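Local coordinates for acetone carboxylase alpha subunit (Xanthobacter autotrophicus Py2, PDB 5M45), which forms the alpha subunit of a metal-containing carboxylase and belongs to the hydantoinase B/oxoprolinase family, at residues Y95-D100 with G164-W169; S436-G441 with F456-N461. All blocks are in the same frame, centred on the assembly; numbering follows the deposited sequence.

Contact 1: residues Y95-D100 with G164-W169; sequences YNAAGD and GELIGW
The indole of Trp169 stands edge-on to the turn that follows Tyr95, its pyrrole N-H directed at the carbonyl of Ala97. NE1 lies 3.2 Å from Ala97 O, with an N-H...O angle of 162°. The acceptor sits almost in the indole plane, whereas the nitrogen comes in from above the carbonyl plane of Ala97. Beside this bond, CD1 of the same edge rests 3.4 Å from Asn96 O, so two successive carbonyls line one rim of the ring. Trp169 CG is anti to its carbonyl carbon (chi1 -50°), which swings the indole over to the turn. Leu166 reaches the same place from farther back on its strand: CD1 lies over one indole face, offset toward the rim, while CD2 meets the methyl of Ala97 at 3.6 Å. The backbones pair as antiparallel strands at Tyr95 and Trp169, a hydrogen-bonded pair in the seven-stranded antiparallel sheet. Tyr95 N donates to Trp169 O at 2.9 Å, and Trp169 N returns a bond to Tyr95 O at 3.1 Å. At Ile167 and Gly168, both facing Ile160 on the next strand, the chain makes a classic beta bulge. The type I turn from Asn96 to Gly99 lies in the hairpin connection between strands 90-95 and 101-104, and two waters bridge the gap: one links Tyr95 O with Ile167 O, the other Ala97 N with Ile167 O. Asn96 OD1 accepts from Asp100 N inside the connection, while ND2 binds Ala264 O and Tyr41 OH. The Tyr95 ring leads off from the second segment, with Trp169 O near its plane at the edge, 3.8 Å from CD1; its hydroxyl bonds to Val112 O, tying the strand end to helix 111-124.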
# COMPACT_ATOMS: atom_id res chain seq x y z
N TYR A 95 27.03 -2.55 11.69
CA TYR A 95 26.81 -1.38 12.56
C TYR A 95 27.14 -1.67 14.03
O TYR A 95 27.01 -2.81 14.50
CB TYR A 95 25.33 -0.90 12.48
CG TYR A 95 24.91 -0.48 11.09
CD1 TYR A 95 24.43 -1.42 10.18
CD2 TYR A 95 24.98 0.85 10.68
CE1 TYR A 95 24.04 -1.05 8.89
CE2 TYR A 95 24.61 1.22 9.39
CZ TYR A 95 24.13 0.25 8.50
OH TYR A 95 23.79 0.57 7.19
N ASN A 96 27.58 -0.63 14.76
CA ASN A 96 27.66 -0.68 16.22
C ASN A 96 26.25 -0.50 16.85
O ASN A 96 25.28 -0.28 16.14
CB ASN A 96 28.74 0.30 16.75
CG ASN A 96 28.36 1.77 16.62
OD1 ASN A 96 27.18 2.15 16.61
ND2 ASN A 96 29.40 2.63 16.57
N ALA A 97 26.13 -0.65 18.17
CA ALA A 97 24.84 -0.61 18.86
C ALA A 97 24.06 0.67 18.65
O ALA A 97 22.82 0.66 18.64
CB ALA A 97 25.01 -0.89 20.34
N ALA A 98 24.77 1.79 18.45
CA ALA A 98 24.14 3.10 18.20
C ALA A 98 23.68 3.33 16.76
O ALA A 98 23.20 4.43 16.44
CB ALA A 98 25.08 4.22 18.63
N GLY A 99 23.83 2.33 15.89
CA GLY A 99 23.47 2.46 14.47
C GLY A 99 24.47 3.17 13.55
O GLY A 99 24.12 3.52 12.43
N ASP A 100 25.70 3.39 14.02
CA ASP A 100 26.76 3.91 13.17
C ASP A 100 27.55 2.78 12.48
O ASP A 100 27.93 1.82 13.12
CB ASP A 100 27.70 4.77 14.01
CG ASP A 100 27.00 6.02 14.55
OD1 ASP A 100 26.52 6.82 13.69
OD2 ASP A 100 26.97 6.23 15.78
N GLY A 164 23.59 -12.56 25.71
CA GLY A 164 22.32 -11.96 26.09
C GLY A 164 22.20 -10.46 25.96
O GLY A 164 21.17 -9.93 26.30
N GLU A 165 23.22 -9.77 25.47
CA GLU A 165 23.17 -8.31 25.31
C GLU A 165 23.47 -7.91 23.86
O GLU A 165 24.18 -8.60 23.15
CB GLU A 165 24.16 -7.64 26.27
CG GLU A 165 24.03 -8.02 27.75
CD GLU A 165 25.05 -7.28 28.60
OE1 GLU A 165 26.24 -7.66 28.52
OE2 GLU A 165 24.72 -6.29 29.29
N LEU A 166 22.91 -6.78 23.44
CA LEU A 166 23.07 -6.30 22.06
C LEU A 166 24.42 -5.63 21.88
O LEU A 166 24.78 -4.75 22.69
CB LEU A 166 21.94 -5.31 21.70
CG LEU A 166 21.85 -4.87 20.21
CD1 LEU A 166 20.41 -4.71 19.77
CD2 LEU A 166 22.60 -3.59 19.95
N ILE A 167 25.15 -6.04 20.85
CA ILE A 167 26.45 -5.49 20.56
C ILE A 167 26.57 -4.87 19.15
O ILE A 167 27.62 -4.31 18.82
CB ILE A 167 27.60 -6.52 20.77
CG1 ILE A 167 27.43 -7.75 19.88
CG2 ILE A 167 27.64 -6.98 22.23
CD1 ILE A 167 28.75 -8.47 19.58
N GLY A 168 25.50 -4.89 18.37
CA GLY A 168 25.54 -4.37 16.99
C GLY A 168 24.32 -4.75 16.18
O GLY A 168 23.33 -5.30 16.71
N TRP A 169 24.36 -4.39 14.89
CA TRP A 169 23.32 -4.75 13.94
C TRP A 169 23.98 -5.06 12.59
O TRP A 169 25.08 -4.56 12.31
CB TRP A 169 22.36 -3.58 13.72
CG TRP A 169 21.76 -2.87 14.93
CD1 TRP A 169 22.39 -1.99 15.77
CD2 TRP A 169 20.41 -2.96 15.40
NE1 TRP A 169 21.53 -1.53 16.73
CE2 TRP A 169 20.30 -2.10 16.53
CE3 TRP A 169 19.28 -3.66 14.98
CZ2 TRP A 169 19.10 -1.92 17.22
CZ3 TRP A 169 18.07 -3.48 15.69
CH2 TRP A 169 18.00 -2.62 16.78
O HOH W 1 28.98 -4.07 16.20
O HOH W 2 28.58 -1.84 19.44

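Contact 2: residues S436-G441 with F456-N461; sequences SNWLQG and FECAAN
Cys458 presses its sulfur onto one face of the Trp438 indole, and Phe456 receives the far edge of that same indole. The pair of contacts joins a sulfur-aromatic interaction to a T-shaped (edge-to-face) stack where a 3-10 turn, 457-459, packs against the chain leading into strand 440-442 of a four-stranded antiparallel sheet. The tight part is centred on the indole. Cys458 SG sits 3.1 Å from the centroid of the six-membered ring, only 11° off its normal, and comes within 3.2 Å of CD2. A chi1 of 53° places SG between the backbone N and the carbonyl carbon of Cys458, which directs it at the ring. The Phe456 ring lies across the indole's outer edge, planes at 74° and centroids 4.9 Å apart; Trp438 CZ3 stands over the centre of the phenyl ring, 3.7 Å from CE1. Trp438 is thus met on a face by sulfur and at an edge by phenyl. The phenyl lies near the manganese ion held by His150, Asp153 and His175, and near an acetate probably taken from the crystallisation liquor.

Packing is sparser toward Ser436 and Asn461, although this side too is buried rather than open to solvent. A cis peptide bond joins Ser436 to Asn437, whose side chain turns from the second segment to bond with Met537 N, Asn620 and Tyr618. Ser436 likewise points its hydroxyl elsewhere, to Asn434 OD1, and its backbone N lies 3.9 Å from Cys458 CB. Asn461 brings its amide in beside this backbone, with OD1 3.6 Å from Ser436 O. The other branch of that amide turns back on its own segment, where ND2 donates to Cys458 O at 2.8 Å from above the carbonyl plane.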
# COMPACT_ATOMS: atom_id res chain seq x y z
N SER A 436 20.16 7.90 -16.52
CA SER A 436 18.88 7.64 -17.24
C SER A 436 19.23 7.38 -18.72
O SER A 436 20.40 7.57 -19.08
CB SER A 436 17.93 8.83 -17.07
OG SER A 436 18.40 10.01 -17.76
N ASN A 437 18.32 6.95 -19.61
CA ASN A 437 16.90 6.57 -19.41
C ASN A 437 16.71 5.27 -18.64
O ASN A 437 17.54 4.39 -18.73
CB ASN A 437 16.26 6.38 -20.79
CG ASN A 437 14.77 6.01 -20.72
OD1 ASN A 437 13.92 6.83 -20.32
ND2 ASN A 437 14.45 4.79 -21.16
N TRP A 438 15.58 5.16 -17.93
CA TRP A 438 15.09 3.92 -17.31
C TRP A 438 13.94 3.29 -18.13
O TRP A 438 12.78 3.78 -18.12
CB TRP A 438 14.64 4.20 -15.86
CG TRP A 438 15.72 4.68 -14.96
CD1 TRP A 438 16.03 6.00 -14.67
CD2 TRP A 438 16.67 3.88 -14.22
NE1 TRP A 438 17.09 6.06 -13.82
CE2 TRP A 438 17.52 4.79 -13.53
CE3 TRP A 438 16.91 2.51 -14.10
CZ2 TRP A 438 18.57 4.37 -12.71
CZ3 TRP A 438 17.97 2.07 -13.26
CH2 TRP A 438 18.78 3.02 -12.55
N LEU A 439 14.28 2.23 -18.88
CA LEU A 439 13.30 1.48 -19.66
C LEU A 439 12.39 0.71 -18.68
O LEU A 439 12.87 -0.06 -17.87
CB LEU A 439 13.99 0.51 -20.65
CG LEU A 439 13.13 -0.42 -21.52
CD1 LEU A 439 13.82 -0.79 -22.81
CD2 LEU A 439 12.66 -1.71 -20.81
N GLN A 440 11.09 0.98 -18.76
CA GLN A 440 10.11 0.40 -17.80
C GLN A 440 8.82 0.01 -18.51
O GLN A 440 8.54 0.47 -19.61
CB GLN A 440 9.78 1.42 -16.72
CG GLN A 440 10.97 1.75 -15.82
CD GLN A 440 10.67 2.89 -14.87
OE1 GLN A 440 10.10 2.68 -13.79
NE2 GLN A 440 11.01 4.11 -15.28
N GLY A 441 8.04 -0.84 -17.86
CA GLY A 441 6.78 -1.34 -18.38
C GLY A 441 6.27 -2.58 -17.67
O GLY A 441 6.95 -3.14 -16.82
N PHE A 456 18.58 -1.94 -16.04
CA PHE A 456 19.77 -1.31 -15.42
C PHE A 456 20.93 -1.10 -16.44
O PHE A 456 22.10 -0.98 -16.05
CB PHE A 456 20.21 -2.07 -14.15
CG PHE A 456 19.62 -1.49 -12.87
CD1 PHE A 456 18.28 -1.66 -12.56
CD2 PHE A 456 20.43 -0.80 -11.95
CE1 PHE A 456 17.74 -1.13 -11.40
CE2 PHE A 456 19.90 -0.27 -10.82
CZ PHE A 456 18.56 -0.44 -10.52
N GLU A 457 20.59 -0.92 -17.72
CA GLU A 457 21.56 -0.45 -18.71
C GLU A 457 22.12 0.92 -18.28
O GLU A 457 23.27 1.18 -18.56
CB GLU A 457 20.97 -0.38 -20.15
CG GLU A 457 20.90 -1.75 -20.81
CD GLU A 457 20.55 -1.74 -22.29
OE1 GLU A 457 19.79 -0.86 -22.78
OE2 GLU A 457 21.05 -2.67 -22.99
N CYS A 458 21.33 1.75 -17.55
CA CYS A 458 21.82 3.06 -17.09
C CYS A 458 22.58 3.00 -15.74
O CYS A 458 22.73 4.04 -15.05
CB CYS A 458 20.71 4.13 -17.09
SG CYS A 458 19.22 3.63 -16.17
N ALA A 459 23.08 1.81 -15.40
CA ALA A 459 24.25 1.66 -14.56
C ALA A 459 25.55 2.01 -15.27
O ALA A 459 26.59 2.13 -14.59
CB ALA A 459 24.33 0.22 -13.98
N ALA A 460 25.51 2.14 -16.61
CA ALA A 460 26.71 2.26 -17.45
C ALA A 460 26.61 3.50 -18.33
O ALA A 460 26.39 3.42 -19.54
CB ALA A 460 26.85 1.00 -18.29
N ASN A 461 26.71 4.68 -17.70
CA ASN A 461 26.69 5.97 -18.38
C ASN A 461 28.11 6.51 -18.54
O ASN A 461 29.05 6.02 -17.92
CB ASN A 461 25.89 6.98 -17.56
CG ASN A 461 24.56 6.46 -17.09
OD1 ASN A 461 23.60 6.31 -17.88
ND2 ASN A 461 24.50 6.13 -15.76

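In the fold
From the N terminus, the chain runs through helices to strand 90-95, turns at 95-100, and comes back 64 residues later on strand 165-175, where contact 1 closes its loop. That loop includes helix 111-124 and strands 138-141 and 153-162 of the seven-stranded sheet. The chain then passes through the long helices 227-255 and 257-282, the mixed sheet and helix 401-422 before contact 2 opens. Contact 2 closes a much shorter loop of 14 residues that holds strand 450-454, tying the chain that enters strand 440-442 to the turn that follows its antiparallel neighbour. The two contacts are in series, neither nested nor crossed, with centres about 37 Å apart and nearest atoms about 18 Å apart.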